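Local coordinates for uncharacterized protein (Bacteroides thetaiotaomicron, PDB 4QNI) that is of unknown function but probably acts as an auxiliary nutrient-binding lipoprotein built of two beta-rich domains, at residues A[31-34]-A[40-43]; A[128-131]-A[135-138]; A[169-174]-A[237-242]. All coordinates share one frame; numbering follows the deposited sequence.

Contact 1: residues A[31-34]-A[40-43]; sequences YSRH and YAEG
The loop joining strands 24-30 and 47-56 doubles back where H34 and Y40 form a single beta bridge and R33 faces A41. A41 N donates to R33 O at 2.8 Å, a nearly straight bond (171°). The same carbonyl oxygen serves a water 2.7 Å from R33 O, which in turn accepts from E42 N at 2.9 Å, so two successive amides are tied to one acceptor, the second through solvent. Y40 CA adds a CA-H...O contact to R33 O at 3.6 Å. Only five residues, none in helix or strand, separate the two halves of this surface return, which lies in the DUF4973 region, a member of the E-set clan. With CG anti to the backbone N (chi1 -177°), R33 lays its stem beside A41, CG to CB at 3.8 Å, and E42 CG flanks the same stem. R33 and E42 point the same way, yet their charged groups, planes 82° apart, do not pair: R33 NH2 bonds to N49 O, while E42 OE2 forms a salt bridge with K124. The Y40 ring turns its CE1 edge to S32, whose CB lies in the ring plane 3.7 Å from CE1, and Y40 CE1 also comes near the edge of the H34 ring. S32 O covers one face of that imidazole. S32 OG bonds to G46 N and, like Y40 OH, to E213 OE2.

Contact 2: residues A[128-131]-A[135-138]; sequences RNID and KWVL
W136 turns the nitrogen edge of its indole to D131 and I130. NE1 donates to D131 O at 2.9 Å; the oxygen lies near the ring plane, but the N-H points well off it (125°), and the bond is weak. A water bridges the same pair of residues, accepting from D131 N at 2.9 Å and, weakly, from W136 NE1 at 3.2 Å, so one N-H is shared between two weak bonds. I130 packs obliquely to the ring: CG1 sits 3.5 Å from W136 NE1, and CD1 is 3.6 Å from W136 CD1. Its CG1 stands anti to the backbone N (chi1 -158°) and the chain runs on extended, against the indole's own direction from its backbone. Y103 touches I130 and meets W136 edge-to-face, while M96 adds to the cover of I130. D131 is fixed from outside: OD1 accepts from S133 N and makes a salt bridge with K234. The indole's own base is strand 135-142, whose K135 and V137 bond through their backbones to E94. A leucine in place of W136 would probably leave D131 O without its indole donor, the water without one anchor, and a gap beside I130 and Y103. Because both polar bonds of NE1 are weak, the loop entering strand 135-142 appears to rest on the indole largely through apolar packing, with the N-H probably adding a modest polar tie.

Contact 3: residues A[169-174]-A[237-242]; sequences NDYSGD and FAFNGE. With EDO (1,2-ethanediol), chain F.
Y171, third residue of a type I turn spanning N169 to S172, lays its ring on F239 near the end of strand 234-240. The two rings form an offset stack, centroids 4.1 Å apart and planes at 6°. F239 CG, anti to its carbonyl carbon (chi1 -62°), carries the ring to the Y171 side. The two side chains reach over one another from opposite ends, and each CB lies over the partner's face: Y171 CB 3.7 Å from the F239 centroid, F239 CB 4.0 Å from the Y171 centroid. D170 CB covers the other face of the tyrosine, 3.8 Å above its plane, so the phenol is sandwiched. At the ring's rim Y171 OH donates to E242 O at 2.9 Å, the carbonyl oxygen lying near the ring plane. An inverse gamma turn centred on N240 bends the chain just before. The turn that sets Y171 in place is also an Asx turn: Y171 N donates to N169 OD1 at 2.9 Å, from above the carboxamide plane. A separate bond, N169 N to S172 OG at 3.1 Å, also ties the ends of the turn. It leads into strand 173-176 at one border of the large antiparallel sheet of the BT_3044-like C-terminal region, and strands 205-210 and 215-219 lie between that border and 234-240, so the stack joins the turn before the border strand to a strand three places in. Q214 NE2 bonds to both Y171 OH and F239 O, and F269 meets the F239 ring edge-to-face. A water sits between D170 OD2 and E242 O. The carboxylates D170 OD2 and E242 OE2 stand 4.6 Å apart, where their like charges would probably disfavour closer approach. Ethanediol, probably from the crystallisation liquor, bonds through O1 to D170 O and is also held by R285.

In the fold
From the N terminus, contact 1 closes the loop after strand 24-30, contact 2 closes the short turn into strand 135-142, and contact 3 joins segments with 62 residues between them, from the start of the C-terminal sheet to strand 234-240. They run in series; none nests or crosses another. Contacts 1 and 2 lie in the DUF4973 range, centres about 17 Å apart, and touch where Y31 OH packs on R128 CA at 3.9 Å. Contact 3, in the BT_3044-like range, has its nearest atoms about 5 Å from contact 1 and about 10 Å from contact 2. E213 and K234 from the C-terminal region reach contacts 1 and 2, which suggests that both loops face the junction of the two regions.

Contact 1: residues A[31-34]-A[40-43]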
ATOM      1  N   TYR A  31      19.307  16.981  25.679  1.00 35.89           N
ATOM      2  CA  TYR A  31      20.428  17.898  25.465  1.00 34.69           C
ATOM      3  C   TYR A  31      21.463  17.668  26.573  1.00 41.10           C
ATOM      4  O   TYR A  31      22.656  17.584  26.294  1.00 42.37           O
ATOM      5  CB  TYR A  31      19.948  19.341  25.392  1.00 33.15           C
ATOM      6  CG  TYR A  31      21.079  20.342  25.397  1.00 33.19           C
ATOM      7  CD1 TYR A  31      21.800  20.618  24.237  1.00 33.49           C
ATOM      8  CD2 TYR A  31      21.428  21.025  26.564  1.00 33.86           C
ATOM      9  CE1 TYR A  31      22.857  21.531  24.240  1.00 31.05           C
ATOM     10  CE2 TYR A  31      22.477  21.940  26.577  1.00 34.64           C
ATOM     11  CZ  TYR A  31      23.185  22.193  25.410  1.00 37.93           C
ATOM     12  OH  TYR A  31      24.205  23.116  25.401  1.00 36.87           O
ATOM     13  N   SER A  32      20.981  17.487  27.800  1.00 37.63           N
ATOM     14  CA  SER A  32      21.764  17.152  28.971  1.00 39.58           C
ATOM     15  C   SER A  32      21.242  15.859  29.591  1.00 45.37           C
ATOM     16  O   SER A  32      20.049  15.724  29.838  1.00 44.32           O
ATOM     17  CB  SER A  32      21.727  18.282  30.005  1.00 42.36           C
ATOM     18  OG  SER A  32      22.418  19.434  29.568  1.00 46.83           O
ATOM     19  N   ARG A  33      22.128  14.913  29.825  1.00 47.05           N
ATOM     20  CA  ARG A  33      21.801  13.675  30.522  1.00 49.44           C
ATOM     21  C   ARG A  33      21.982  13.900  32.024  1.00 58.06           C
ATOM     22  O   ARG A  33      23.067  14.275  32.483  1.00 58.25           O
ATOM     23  CB  ARG A  33      22.681  12.508  30.025  1.00 49.50           C
ATOM     24  CG  ARG A  33      22.351  11.164  30.666  1.00 49.46           C
ATOM     25  CD  ARG A  33      20.972  10.667  30.263  1.00 37.90           C
ATOM     26  NE  ARG A  33      20.915  10.275  28.854  1.00 43.41           N
ATOM     27  CZ  ARG A  33      19.837   9.765  28.270  1.00 62.36           C
ATOM     28  NH1 ARG A  33      18.691   9.668  28.942  1.00 53.43           N
ATOM     29  NH2 ARG A  33      19.878   9.397  26.996  1.00 50.99           N
ATOM     30  N   HIS A  34      20.917  13.704  32.780  1.00 58.00           N
ATOM     31  CA  HIS A  34      20.976  13.852  34.229  1.00 60.71           C
ATOM     32  C   HIS A  34      20.082  12.836  34.882  1.00 64.81           C
ATOM     33  O   HIS A  34      19.324  12.153  34.193  1.00 61.66           O
ATOM     34  CB  HIS A  34      20.658  15.287  34.747  1.00 62.73           C
ATOM     35  CG  HIS A  34      19.614  16.030  33.992  1.00 65.69           C
ATOM     36  ND1 HIS A  34      18.381  15.465  33.713  1.00 67.65           N
ATOM     37  CD2 HIS A  34      19.671  17.267  33.444  1.00 67.09           C
ATOM     38  CE1 HIS A  34      17.750  16.351  32.958  1.00 66.21           C
ATOM     39  NE2 HIS A  34      18.484  17.457  32.783  1.00 66.16           N
ATOM     40  N   TYR A  40      24.048  16.282  36.563  1.00 65.84           N
ATOM     41  CA  TYR A  40      24.590  15.845  35.286  1.00 62.37           C
ATOM     42  C   TYR A  40      25.301  14.501  35.357  1.00 67.13           C
ATOM     43  O   TYR A  40      26.244  14.310  36.124  1.00 69.03           O
ATOM     44  CB  TYR A  40      25.529  16.898  34.717  1.00 61.23           C
ATOM     45  CG  TYR A  40      24.829  18.203  34.428  1.00 58.57           C
ATOM     46  CD1 TYR A  40      23.916  18.311  33.380  1.00 57.21           C
ATOM     47  CD2 TYR A  40      25.113  19.347  35.170  1.00 58.42           C
ATOM     48  CE1 TYR A  40      23.275  19.511  33.106  1.00 55.38           C
ATOM     49  CE2 TYR A  40      24.474  20.554  34.905  1.00 57.19           C
ATOM     50  CZ  TYR A  40      23.559  20.633  33.870  1.00 57.39           C
ATOM     51  OH  TYR A  40      22.941  21.827  33.607  1.00 50.56           O
ATOM     52  N   ALA A  41      24.881  13.610  34.470  1.00 62.11           N
ATOM     53  CA  ALA A  41      25.349  12.241  34.368  1.00 61.99           C
ATOM     54  C   ALA A  41      26.437  12.052  33.343  1.00 65.00           C
ATOM     55  O   ALA A  41      27.163  11.063  33.435  1.00 66.46           O
ATOM     56  CB  ALA A  41      24.174  11.343  34.021  1.00 62.00           C
ATOM     57  N   GLU A  42      26.552  12.949  32.345  1.00 59.27           N
ATOM     58  CA  GLU A  42      27.535  12.727  31.283  1.00 57.52           C
ATOM     59  C   GLU A  42      28.629  13.793  31.187  1.00 64.80           C
ATOM     60  O   GLU A  42      29.308  13.876  30.153  1.00 64.73           O
ATOM     61  CB  GLU A  42      26.835  12.541  29.937  1.00 55.76           C
ATOM     62  CG  GLU A  42      26.374  11.112  29.723  1.00 62.66           C
ATOM     63  CD  GLU A  42      27.436  10.029  29.631  1.00 79.71           C
ATOM     64  OE1 GLU A  42      28.568  10.314  29.170  1.00 69.50           O
ATOM     65  OE2 GLU A  42      27.119   8.876  30.003  1.00 78.48           O
ATOM     66  N   GLY A  43      28.861  14.510  32.288  1.00 63.57           N
ATOM     67  CA  GLY A  43      29.923  15.508  32.386  1.00 64.42           C
ATOM     68  C   GLY A  43      29.495  16.962  32.424  1.00 68.35           C
ATOM     69  O   GLY A  43      30.350  17.851  32.525  1.00 70.29           O
TER
HETATM   70  O   HOH W   1      25.334  15.405  31.506  1.00 48.05           O

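Contact 2: residues A[128-131]-A[135-138]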
ATOM      1  N   ARG A 128      27.005  21.056  22.991  1.00 40.26           N
ATOM      2  CA  ARG A 128      27.362  22.448  23.269  1.00 41.15           C
ATOM      3  C   ARG A 128      27.663  23.227  21.982  1.00 45.31           C
ATOM      4  O   ARG A 128      28.490  22.815  21.165  1.00 45.65           O
ATOM      5  CB  ARG A 128      28.552  22.508  24.217  1.00 39.99           C
ATOM      6  CG  ARG A 128      28.127  22.150  25.632  1.00 44.01           C
ATOM      7  CD  ARG A 128      29.289  22.153  26.579  1.00 40.42           C
ATOM      8  NE  ARG A 128      30.346  21.235  26.164  1.00 47.72           N
ATOM      9  CZ  ARG A 128      31.577  21.232  26.661  1.00 61.64           C
ATOM     10  NH1 ARG A 128      31.927  22.114  27.591  1.00 55.24           N
ATOM     11  NH2 ARG A 128      32.463  20.343  26.243  1.00 49.02           N
ATOM     12  N   ASN A 129      26.918  24.312  21.797  1.00 40.67           N
ATOM     13  CA  ASN A 129      26.970  25.273  20.693  1.00 40.43           C
ATOM     14  C   ASN A 129      26.578  24.688  19.353  1.00 43.53           C
ATOM     15  O   ASN A 129      26.884  25.301  18.326  1.00 42.50           O
ATOM     16  CB  ASN A 129      28.329  25.960  20.584  1.00 43.05           C
ATOM     17  CG  ASN A 129      28.595  26.828  21.767  1.00 57.91           C
ATOM     18  OD1 ASN A 129      27.778  27.658  22.157  1.00 57.04           O
ATOM     19  ND2 ASN A 129      29.695  26.578  22.411  1.00 52.56           N
ATOM     20  N   ILE A 130      25.858  23.540  19.341  1.00 40.83           N
ATOM     21  CA  ILE A 130      25.421  22.964  18.074  1.00 39.51           C
ATOM     22  C   ILE A 130      24.449  23.967  17.388  1.00 43.86           C
ATOM     23  O   ILE A 130      23.671  24.660  18.065  1.00 45.07           O
ATOM     24  CB  ILE A 130      24.812  21.544  18.249  1.00 42.01           C
ATOM     25  CG1 ILE A 130      24.865  20.758  16.918  1.00 42.22           C
ATOM     26  CG2 ILE A 130      23.374  21.559  18.893  1.00 41.30           C
ATOM     27  CD1 ILE A 130      24.512  19.276  17.020  1.00 45.62           C
ATOM     28  N   ASP A 131      24.598  24.123  16.075  1.00 38.09           N
ATOM     29  CA  ASP A 131      23.715  24.937  15.267  1.00 36.79           C
ATOM     30  C   ASP A 131      22.772  23.957  14.596  1.00 40.60           C
ATOM     31  O   ASP A 131      23.172  23.227  13.685  1.00 39.90           O
ATOM     32  CB  ASP A 131      24.506  25.789  14.245  1.00 38.26           C
ATOM     33  CG  ASP A 131      23.645  26.817  13.510  1.00 43.33           C
ATOM     34  OD1 ASP A 131      22.404  26.635  13.457  1.00 41.63           O
ATOM     35  OD2 ASP A 131      24.199  27.819  13.027  1.00 52.97           O
ATOM     36  N   LYS A 135      21.112  20.255   9.298  1.00 45.66           N
ATOM     37  CA  LYS A 135      20.226  19.124   9.610  1.00 43.05           C
ATOM     38  C   LYS A 135      21.144  17.949   9.979  1.00 44.02           C
ATOM     39  O   LYS A 135      21.385  17.060   9.162  1.00 42.74           O
ATOM     40  CB  LYS A 135      19.301  18.860   8.400  1.00 45.72           C
ATOM     41  CG  LYS A 135      18.367  20.053   8.060  1.00 48.32           C
ATOM     42  CD  LYS A 135      17.882  20.082   6.590  1.00 47.32           C
ATOM     43  CE  LYS A 135      17.140  18.839   6.144  1.00 51.65           C
ATOM     44  NZ  LYS A 135      16.479  19.060   4.828  1.00 74.11           N
ATOM     45  N   TRP A 136      21.766  18.039  11.184  1.00 39.06           N
ATOM     46  CA  TRP A 136      22.780  17.101  11.672  1.00 37.10           C
ATOM     47  C   TRP A 136      22.256  15.681  11.718  1.00 40.66           C
ATOM     48  O   TRP A 136      21.220  15.415  12.316  1.00 39.42           O
ATOM     49  CB  TRP A 136      23.329  17.508  13.041  1.00 34.84           C
ATOM     50  CG  TRP A 136      24.163  18.768  13.011  1.00 36.49           C
ATOM     51  CD1 TRP A 136      23.847  19.969  13.574  1.00 39.12           C
ATOM     52  CD2 TRP A 136      25.440  18.949  12.369  1.00 36.46           C
ATOM     53  NE1 TRP A 136      24.871  20.868  13.371  1.00 39.17           N
ATOM     54  CE2 TRP A 136      25.856  20.270  12.632  1.00 40.65           C
ATOM     55  CE3 TRP A 136      26.299  18.105  11.640  1.00 38.27           C
ATOM     56  CZ2 TRP A 136      27.084  20.778  12.168  1.00 40.64           C
ATOM     57  CZ3 TRP A 136      27.511  18.607  11.183  1.00 39.88           C
ATOM     58  CH2 TRP A 136      27.890  19.928  11.446  1.00 40.87           C
ATOM     59  N   VAL A 137      23.001  14.779  11.092  1.00 36.84           N
ATOM     60  CA  VAL A 137      22.690  13.364  11.001  1.00 36.83           C
ATOM     61  C   VAL A 137      23.955  12.561  11.355  1.00 41.34           C
ATOM     62  O   VAL A 137      25.062  12.938  10.934  1.00 41.05           O
ATOM     63  CB  VAL A 137      22.186  13.069   9.541  1.00 40.29           C
ATOM     64  CG1 VAL A 137      22.547  11.677   9.058  1.00 40.58           C
ATOM     65  CG2 VAL A 137      20.696  13.298   9.418  1.00 39.62           C
ATOM     66  N   LEU A 138      23.786  11.427  12.059  1.00 34.73           N
ATOM     67  CA  LEU A 138      24.914  10.556  12.330  1.00 34.33           C
ATOM     68  C   LEU A 138      24.740   9.301  11.478  1.00 38.85           C
ATOM     69  O   LEU A 138      23.856   8.497  11.793  1.00 37.55           O
ATOM     70  CB  LEU A 138      25.034  10.228  13.835  1.00 33.81           C
ATOM     71  CG  LEU A 138      26.193   9.305  14.239  1.00 36.91           C
ATOM     72  CD1 LEU A 138      27.543   9.942  13.905  1.00 35.85           C
ATOM     73  CD2 LEU A 138      26.095   8.930  15.742  1.00 36.50           C
TER
HETATM   74  O   HOH W   2      26.814  23.168  14.436  1.00 35.06           O

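Contact 3: residues A[169-174]-A[237-242]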
ATOM      1  N   ASN A 169      15.336  19.696  25.077  1.00 34.64           N
ATOM      2  CA  ASN A 169      15.299  20.297  26.394  1.00 34.74           C
ATOM      3  C   ASN A 169      13.804  20.292  26.795  1.00 41.24           C
ATOM      4  O   ASN A 169      13.001  19.638  26.115  1.00 41.32           O
ATOM      5  CB  ASN A 169      15.966  21.690  26.400  1.00 30.61           C
ATOM      6  CG  ASN A 169      15.305  22.730  25.516  1.00 44.96           C
ATOM      7  OD1 ASN A 169      14.171  22.577  25.063  1.00 38.79           O
ATOM      8  ND2 ASN A 169      16.024  23.795  25.203  1.00 33.15           N
ATOM      9  N   ASP A 170      13.414  20.984  27.875  1.00 38.89           N
ATOM     10  CA  ASP A 170      12.005  20.984  28.309  1.00 38.58           C
ATOM     11  C   ASP A 170      11.074  21.732  27.351  1.00 39.88           C
ATOM     12  O   ASP A 170       9.877  21.665  27.516  1.00 41.46           O
ATOM     13  CB  ASP A 170      11.874  21.621  29.727  1.00 40.94           C
ATOM     14  CG  ASP A 170      12.572  20.870  30.852  1.00 46.76           C
ATOM     15  OD1 ASP A 170      12.803  19.656  30.702  1.00 48.30           O
ATOM     16  OD2 ASP A 170      12.844  21.487  31.897  1.00 53.08           O
ATOM     17  N   TYR A 171      11.601  22.427  26.365  1.00 35.54           N
ATOM     18  CA  TYR A 171      10.828  23.355  25.547  1.00 34.34           C
ATOM     19  C   TYR A 171      10.911  23.123  24.066  1.00 39.20           C
ATOM     20  O   TYR A 171      10.437  23.970  23.300  1.00 39.61           O
ATOM     21  CB  TYR A 171      11.371  24.787  25.826  1.00 33.04           C
ATOM     22  CG  TYR A 171      11.678  25.058  27.282  1.00 32.59           C
ATOM     23  CD1 TYR A 171      10.654  25.291  28.205  1.00 35.34           C
ATOM     24  CD2 TYR A 171      12.987  25.017  27.757  1.00 32.43           C
ATOM     25  CE1 TYR A 171      10.932  25.467  29.569  1.00 37.32           C
ATOM     26  CE2 TYR A 171      13.279  25.231  29.108  1.00 33.55           C
ATOM     27  CZ  TYR A 171      12.250  25.449  30.010  1.00 42.79           C
ATOM     28  OH  TYR A 171      12.555  25.625  31.337  1.00 47.82           O
ATOM     29  N   SER A 172      11.533  22.023  23.647  1.00 35.46           N
ATOM     30  CA  SER A 172      11.743  21.792  22.232  1.00 34.92           C
ATOM     31  C   SER A 172      10.887  20.662  21.682  1.00 39.67           C
ATOM     32  O   SER A 172      10.457  19.764  22.393  1.00 41.69           O
ATOM     33  CB  SER A 172      13.221  21.503  21.966  1.00 36.75           C
ATOM     34  OG  SER A 172      13.602  20.319  22.642  1.00 37.10           O
ATOM     35  N   GLY A 173      10.733  20.693  20.378  1.00 34.89           N
ATOM     36  CA  GLY A 173       9.973  19.735  19.616  1.00 34.47           C
ATOM     37  C   GLY A 173       9.165  20.472  18.579  1.00 38.81           C
ATOM     38  O   GLY A 173       9.424  21.653  18.295  1.00 36.18           O
ATOM     39  N   ASP A 174       8.151  19.777  18.045  1.00 36.71           N
ATOM     40  CA  ASP A 174       7.273  20.310  17.020  1.00 36.85           C
ATOM     41  C   ASP A 174       6.039  20.891  17.678  1.00 40.43           C
ATOM     42  O   ASP A 174       5.120  20.187  18.131  1.00 39.91           O
ATOM     43  CB  ASP A 174       6.946  19.250  15.935  1.00 38.79           C
ATOM     44  CG  ASP A 174       8.167  18.786  15.127  1.00 48.43           C
ATOM     45  OD1 ASP A 174       9.252  19.385  15.280  1.00 50.63           O
ATOM     46  OD2 ASP A 174       8.040  17.818  14.364  1.00 54.91           O
ATOM     47  N   PHE A 237      14.301  31.838  21.342  1.00 39.27           N
ATOM     48  CA  PHE A 237      13.345  31.853  22.466  1.00 37.75           C
ATOM     49  C   PHE A 237      14.050  31.380  23.733  1.00 41.72           C
ATOM     50  O   PHE A 237      14.466  30.219  23.823  1.00 40.95           O
ATOM     51  CB  PHE A 237      12.110  30.983  22.180  1.00 37.73           C
ATOM     52  CG  PHE A 237      11.186  31.509  21.104  1.00 38.13           C
ATOM     53  CD1 PHE A 237      11.503  31.361  19.754  1.00 37.89           C
ATOM     54  CD2 PHE A 237       9.941  32.051  21.436  1.00 39.43           C
ATOM     55  CE1 PHE A 237      10.631  31.826  18.758  1.00 39.19           C
ATOM     56  CE2 PHE A 237       9.058  32.492  20.435  1.00 40.86           C
ATOM     57  CZ  PHE A 237       9.427  32.418  19.108  1.00 38.33           C
ATOM     58  N   ALA A 238      14.233  32.299  24.682  1.00 38.45           N
ATOM     59  CA  ALA A 238      14.909  32.031  25.958  1.00 37.69           C
ATOM     60  C   ALA A 238      13.854  32.008  27.046  1.00 41.24           C
ATOM     61  O   ALA A 238      13.124  32.970  27.172  1.00 42.56           O
ATOM     62  CB  ALA A 238      15.969  33.100  26.235  1.00 38.17           C
ATOM     63  N   PHE A 239      13.751  30.904  27.801  1.00 37.22           N
ATOM     64  CA  PHE A 239      12.746  30.682  28.856  1.00 35.94           C
ATOM     65  C   PHE A 239      13.316  31.135  30.159  1.00 43.09           C
ATOM     66  O   PHE A 239      14.256  30.527  30.641  1.00 46.12           O
ATOM     67  CB  PHE A 239      12.334  29.185  28.888  1.00 35.70           C
ATOM     68  CG  PHE A 239      11.699  28.783  27.572  1.00 35.76           C
ATOM     69  CD1 PHE A 239      12.486  28.437  26.476  1.00 36.03           C
ATOM     70  CD2 PHE A 239      10.313  28.785  27.419  1.00 37.06           C
ATOM     71  CE1 PHE A 239      11.898  28.142  25.243  1.00 37.44           C
ATOM     72  CE2 PHE A 239       9.725  28.487  26.190  1.00 38.89           C
ATOM     73  CZ  PHE A 239      10.521  28.159  25.107  1.00 36.86           C
ATOM     74  N   ASN A 240      12.805  32.234  30.707  1.00 40.24           N
ATOM     75  CA  ASN A 240      13.330  32.848  31.935  1.00 40.02           C
ATOM     76  C   ASN A 240      12.592  32.343  33.171  1.00 45.28           C
ATOM     77  O   ASN A 240      12.031  33.124  33.948  1.00 46.39           O
ATOM     78  CB  ASN A 240      13.254  34.366  31.816  1.00 36.16           C
ATOM     79  CG  ASN A 240      13.984  34.893  30.609  1.00 51.61           C
ATOM     80  OD1 ASN A 240      15.126  34.518  30.331  1.00 50.55           O
ATOM     81  ND2 ASN A 240      13.337  35.760  29.862  1.00 39.89           N
ATOM     82  N   GLY A 241      12.639  31.023  33.340  1.00 41.69           N
ATOM     83  CA  GLY A 241      12.028  30.263  34.429  1.00 41.30           C
ATOM     84  C   GLY A 241      12.115  28.776  34.134  1.00 46.98           C
ATOM     85  O   GLY A 241      12.548  28.376  33.037  1.00 45.63           O
ATOM     86  N   GLU A 242      11.686  27.932  35.088  1.00 45.71           N
ATOM     87  CA  GLU A 242      11.682  26.489  34.858  1.00 45.59           C
ATOM     88  C   GLU A 242      10.346  26.043  34.258  1.00 50.30           C
ATOM     89  O   GLU A 242      10.332  25.420  33.184  1.00 49.62           O
ATOM     90  CB  GLU A 242      11.975  25.700  36.147  1.00 48.87           C
ATOM     91  CG  GLU A 242      12.402  24.254  35.882  1.00 63.38           C
ATOM     92  CD  GLU A 242      11.811  23.158  36.755  1.00 98.34           C
ATOM     93  OE1 GLU A 242      11.749  23.329  37.996  1.00 90.83           O
ATOM     94  OE2 GLU A 242      11.462  22.094  36.191  1.00 98.33           O
TER
HETATM   95  C1  EDO F 404       8.375  19.455  29.665  1.00 76.33           C
HETATM   96  O1  EDO F 404       7.556  19.775  28.550  1.00 73.73           O
HETATM   97  C2  EDO F 404       8.585  17.917  29.737  1.00 79.22           C
HETATM   98  O2  EDO F 404       9.393  17.574  30.864  1.00 80.84           O
HETATM   99  O   HOH W   3      10.666  22.528  33.371  1.00 48.64           O